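Local coordinates for protein ricin B-related lectin (Polyporus squamosus, PDB 3PHZ) that binds sialylated galactose-containing glycans through its ricin-type beta-trefoil and binds calcium in its C-terminal domain, at residues Ser32-Ile37 with Ala83-Arg88. Numbering follows the deposited sequence.
With GAL (beta-D-galactopyranose), chain C; SIA (N-acetyl-alpha-neuraminic acid), chain E.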
ATOM      1  N   SER A  32     -22.012   4.133  31.844  1.00 42.72           N
ATOM      2  CA  SER A  32     -21.270   4.453  30.621  1.00 38.71           C
ATOM      3  C   SER A  32     -20.048   5.305  30.937  1.00 35.78           C
ATOM      4  O   SER A  32     -20.026   5.978  31.961  1.00 33.52           O
ATOM      5  CB  SER A  32     -22.198   5.169  29.660  1.00 38.39           C
ATOM      6  OG  SER A  32     -23.263   4.312  29.321  1.00 39.80           O
ATOM      7  N   PRO A  33     -19.039   5.326  30.042  1.00 33.95           N
ATOM      8  CA  PRO A  33     -17.870   6.226  30.284  1.00 30.47           C
ATOM      9  C   PRO A  33     -18.283   7.691  30.209  1.00 28.38           C
ATOM     10  O   PRO A  33     -19.093   8.050  29.357  1.00 27.34           O
ATOM     11  CB  PRO A  33     -16.903   5.906  29.136  1.00 31.45           C
ATOM     12  CG  PRO A  33     -17.750   5.259  28.039  1.00 34.18           C
ATOM     13  CD  PRO A  33     -18.952   4.589  28.762  1.00 34.88           C
ATOM     14  N   ASP A  34     -17.747   8.534  31.089  1.00 26.80           N
ATOM     15  CA  ASP A  34     -18.059   9.967  31.033  1.00 25.91           C
ATOM     16  C   ASP A  34     -17.205  10.675  30.023  1.00 23.25           C
ATOM     17  O   ASP A  34     -16.047  10.287  29.796  1.00 23.92           O
ATOM     18  CB  ASP A  34     -17.785  10.617  32.370  1.00 27.35           C
ATOM     19  CG  ASP A  34     -18.728  10.132  33.446  1.00 33.07           C
ATOM     20  OD1 ASP A  34     -19.924   9.917  33.163  1.00 30.49           O
ATOM     21  OD2 ASP A  34     -18.226   9.948  34.567  1.00 39.22           O
ATOM     22  N   VAL A  35     -17.754  11.734  29.431  1.00 22.46           N
ATOM     23  CA  VAL A  35     -16.910  12.741  28.786  1.00 21.80           C
ATOM     24  C   VAL A  35     -16.185  13.450  29.943  1.00 21.65           C
ATOM     25  O   VAL A  35     -16.805  13.825  30.971  1.00 22.05           O
ATOM     26  CB  VAL A  35     -17.792  13.708  27.985  1.00 21.01           C
ATOM     27  CG1 VAL A  35     -17.003  14.924  27.396  1.00 21.59           C
ATOM     28  CG2 VAL A  35     -18.549  12.884  26.828  1.00 20.23           C
ATOM     29  N   ILE A  36     -14.870  13.593  29.799  1.00 21.25           N
ATOM     30  CA  ILE A  36     -14.045  14.157  30.847  1.00 23.54           C
ATOM     31  C   ILE A  36     -13.102  15.220  30.311  1.00 23.99           C
ATOM     32  O   ILE A  36     -12.952  15.435  29.091  1.00 23.87           O
ATOM     33  CB  ILE A  36     -13.148  13.025  31.519  1.00 24.80           C
ATOM     34  CG1 ILE A  36     -12.225  12.354  30.474  1.00 24.73           C
ATOM     35  CG2 ILE A  36     -14.017  12.023  32.200  1.00 24.73           C
ATOM     36  CD1 ILE A  36     -10.928  11.677  31.094  1.00 27.75           C
ATOM     37  N   ILE A  37     -12.491  15.992  31.217  1.00 24.05           N
ATOM     38  CA  ILE A  37     -11.449  16.903  30.799  1.00 25.46           C
ATOM     39  C   ILE A  37     -10.160  16.171  30.587  1.00 25.35           C
ATOM     40  O   ILE A  37      -9.971  15.101  31.119  1.00 27.90           O
ATOM     41  CB  ILE A  37     -11.226  17.997  31.816  1.00 26.43           C
ATOM     42  CG1 ILE A  37     -10.898  17.379  33.181  1.00 30.40           C
ATOM     43  CG2 ILE A  37     -12.452  18.900  31.832  1.00 28.62           C
ATOM     44  CD1 ILE A  37     -10.418  18.434  34.188  1.00 40.15           C
ATOM     45  N   ALA A  83     -24.778  13.912  33.986  1.00 26.76           N
ATOM     46  CA  ALA A  83     -23.555  13.515  33.287  1.00 27.77           C
ATOM     47  C   ALA A  83     -23.675  13.545  31.761  1.00 26.34           C
ATOM     48  O   ALA A  83     -24.737  13.192  31.189  1.00 26.43           O
ATOM     49  CB  ALA A  83     -23.131  12.134  33.741  1.00 28.38           C
ATOM     50  N   ILE A  84     -22.586  13.981  31.105  1.00 25.26           N
ATOM     51  CA  ILE A  84     -22.452  13.814  29.645  1.00 23.01           C
ATOM     52  C   ILE A  84     -21.585  12.571  29.534  1.00 23.33           C
ATOM     53  O   ILE A  84     -20.472  12.509  30.129  1.00 23.42           O
ATOM     54  CB  ILE A  84     -21.708  15.024  28.959  1.00 24.56           C
ATOM     55  CG1 ILE A  84     -22.305  16.399  29.294  1.00 27.66           C
ATOM     56  CG2 ILE A  84     -21.613  14.807  27.428  1.00 22.28           C
ATOM     57  CD1 ILE A  84     -23.724  16.529  28.948  1.00 27.42           C
ATOM     58  N   ILE A  85     -22.044  11.601  28.756  1.00 22.38           N
ATOM     59  CA  ILE A  85     -21.391  10.311  28.608  1.00 22.89           C
ATOM     60  C   ILE A  85     -21.110   9.976  27.111  1.00 24.14           C
ATOM     61  O   ILE A  85     -21.595  10.680  26.221  1.00 23.36           O
ATOM     62  CB  ILE A  85     -22.312   9.181  29.263  1.00 23.56           C
ATOM     63  CG1 ILE A  85     -23.661   9.124  28.534  1.00 26.33           C
ATOM     64  CG2 ILE A  85     -22.549   9.529  30.752  1.00 25.26           C
ATOM     65  CD1 ILE A  85     -24.591   7.930  28.898  1.00 29.44           C
ATOM     66  N   GLY A  86     -20.365   8.887  26.863  1.00 23.91           N
ATOM     67  CA  GLY A  86     -20.214   8.328  25.528  1.00 25.39           C
ATOM     68  C   GLY A  86     -21.162   7.133  25.453  1.00 26.11           C
ATOM     69  O   GLY A  86     -21.044   6.195  26.245  1.00 28.73           O
ATOM     70  N   TYR A  87     -22.092   7.149  24.510  1.00 26.71           N
ATOM     71  CA  TYR A  87     -23.073   6.043  24.440  1.00 27.17           C
ATOM     72  C   TYR A  87     -23.259   5.499  23.004  1.00 28.04           C
ATOM     73  O   TYR A  87     -23.078   6.218  22.010  1.00 26.54           O
ATOM     74  CB  TYR A  87     -24.398   6.557  25.022  1.00 26.40           C
ATOM     75  CG  TYR A  87     -25.400   5.482  25.470  1.00 30.02           C
ATOM     76  CD1 TYR A  87     -25.175   4.732  26.633  1.00 31.02           C
ATOM     77  CD2 TYR A  87     -26.513   5.196  24.709  1.00 30.93           C
ATOM     78  CE1 TYR A  87     -26.080   3.751  27.057  1.00 33.82           C
ATOM     79  CE2 TYR A  87     -27.437   4.210  25.106  1.00 31.94           C
ATOM     80  CZ  TYR A  87     -27.204   3.491  26.266  1.00 34.33           C
ATOM     81  OH  TYR A  87     -28.144   2.521  26.669  1.00 37.56           O
ATOM     82  N   ARG A  88     -23.685   4.240  22.878  1.00 29.50           N
ATOM     83  CA  ARG A  88     -23.901   3.691  21.551  1.00 31.14           C
ATOM     84  C   ARG A  88     -24.963   4.525  20.792  1.00 32.63           C
ATOM     85  O   ARG A  88     -25.842   5.152  21.448  1.00 32.10           O
ATOM     86  CB  ARG A  88     -24.335   2.219  21.712  1.00 32.35           C
ATOM     87  CG  ARG A  88     -25.596   2.061  22.491  1.00 35.42           C
ATOM     88  CD  ARG A  88     -26.040   0.610  22.423  1.00 43.57           C
ATOM     89  NE  ARG A  88     -27.414   0.498  22.881  1.00 47.59           N
ATOM     90  CZ  ARG A  88     -27.763   0.312  24.149  1.00 50.36           C
ATOM     91  NH1 ARG A  88     -26.829   0.209  25.110  1.00 53.78           N
ATOM     92  NH2 ARG A  88     -29.048   0.227  24.455  1.00 51.87           N
TER
HETATM   93  C1  GAL C   2     -31.029   6.025  28.441  1.00 41.96           C
HETATM   94  C2  GAL C   2     -30.824   6.863  27.175  1.00 39.24           C
HETATM   95  C3  GAL C   2     -29.419   6.741  26.520  1.00 34.49           C
HETATM   96  C4  GAL C   2     -28.347   6.960  27.573  1.00 36.65           C
HETATM   97  C5  GAL C   2     -28.651   6.024  28.740  1.00 37.85           C
HETATM   98  C6  GAL C   2     -27.721   6.171  29.904  1.00 38.97           C
HETATM   99  O2  GAL C   2     -31.788   6.548  26.202  1.00 38.96           O
HETATM  100  O3  GAL C   2     -29.329   7.700  25.465  1.00 33.29           O
HETATM  101  O4  GAL C   2     -28.340   8.288  28.070  1.00 31.74           O
HETATM  102  O5  GAL C   2     -29.935   6.305  29.277  1.00 39.68           O
HETATM  103  O6  GAL C   2     -28.109   5.080  30.740  1.00 40.35           O
HETATM  104  C1  SIA E 303     -26.004   3.688  31.248  1.00 58.61           C
HETATM  105  C2  SIA E 303     -27.238   4.079  32.090  1.00 60.42           C
HETATM  106  C3  SIA E 303     -27.765   2.884  32.916  1.00 60.41           C
HETATM  107  C4  SIA E 303     -27.498   2.908  34.434  1.00 61.97           C
HETATM  108  C5  SIA E 303     -26.850   4.163  35.053  1.00 61.07           C
HETATM  109  C6  SIA E 303     -26.165   5.092  34.010  1.00 59.52           C
HETATM  110  C7  SIA E 303     -25.744   6.464  34.570  1.00 58.37           C
HETATM  111  C8  SIA E 303     -24.990   7.325  33.513  1.00 58.21           C
HETATM  112  C9  SIA E 303     -24.379   8.597  34.107  1.00 57.78           C
HETATM  113  C10 SIA E 303     -26.012   3.972  37.385  1.00 65.23           C
HETATM  114  C11 SIA E 303     -25.027   3.339  38.380  1.00 65.34           C
HETATM  115  N5  SIA E 303     -25.950   3.641  36.087  1.00 63.14           N
HETATM  116  O1A SIA E 303     -25.031   4.479  31.175  1.00 57.91           O
HETATM  117  O1B SIA E 303     -25.979   2.600  30.625  1.00 56.78           O
HETATM  118  O4  SIA E 303     -28.740   2.689  35.120  1.00 64.49           O
HETATM  119  O6  SIA E 303     -27.007   5.298  32.851  1.00 58.19           O
HETATM  120  O7  SIA E 303     -26.923   7.167  34.987  1.00 56.86           O
HETATM  121  O8  SIA E 303     -23.953   6.597  32.819  1.00 54.69           O
HETATM  122  O9  SIA E 303     -23.305   8.283  35.009  1.00 58.22           O
HETATM  123  O10 SIA E 303     -26.835   4.795  37.773  1.00 66.38           O
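Ser32 and Pro33 lie against Ile85, Gly86 and Tyr87 in the ricin-type beta-trefoil, beside the bound galactose and sialic acid. A single beta bridge, Asp34 with Ile85, joins the backbones. Gly86 N donates to Pro33 O at 2.9 Å with an N-H...O angle of 164°, and Val35 N donates to Ile84 O.

Ile85 links this bridge to the sugars. Ile85 CB sits 3.4 Å from Pro33 O. CG2 lies beside the backbone N, where it meets Asp34 OD1 and comes near SIA O8. With chi1 at 62°, CG1 is flanked by backbone N and C, and the extended chi2 (171°) takes CD1 toward the galactose. Ile85 CD1 touches both Ser32 CB and GAL C6, each at 3.7 Å.

Deeper in, Val35 CG2 packs on Ile84 CG2, and Val130 of strand 129-133 touches both side chains. The Tyr87 ring lies under the galactose, with GAL C4 3.6 Å above its centre in a CH-pi contact. Asp72, Gly75, His76 and Asn94 hydrogen-bond this sugar. Ser32 grips the sialic acid: its N donates to SIA O8 and weakly to O1A. Ser32 OG donates to the carboxylate O1A at 2.6 Å, and lies in the Tyr87 ring plane, 3.3 Å from CD1.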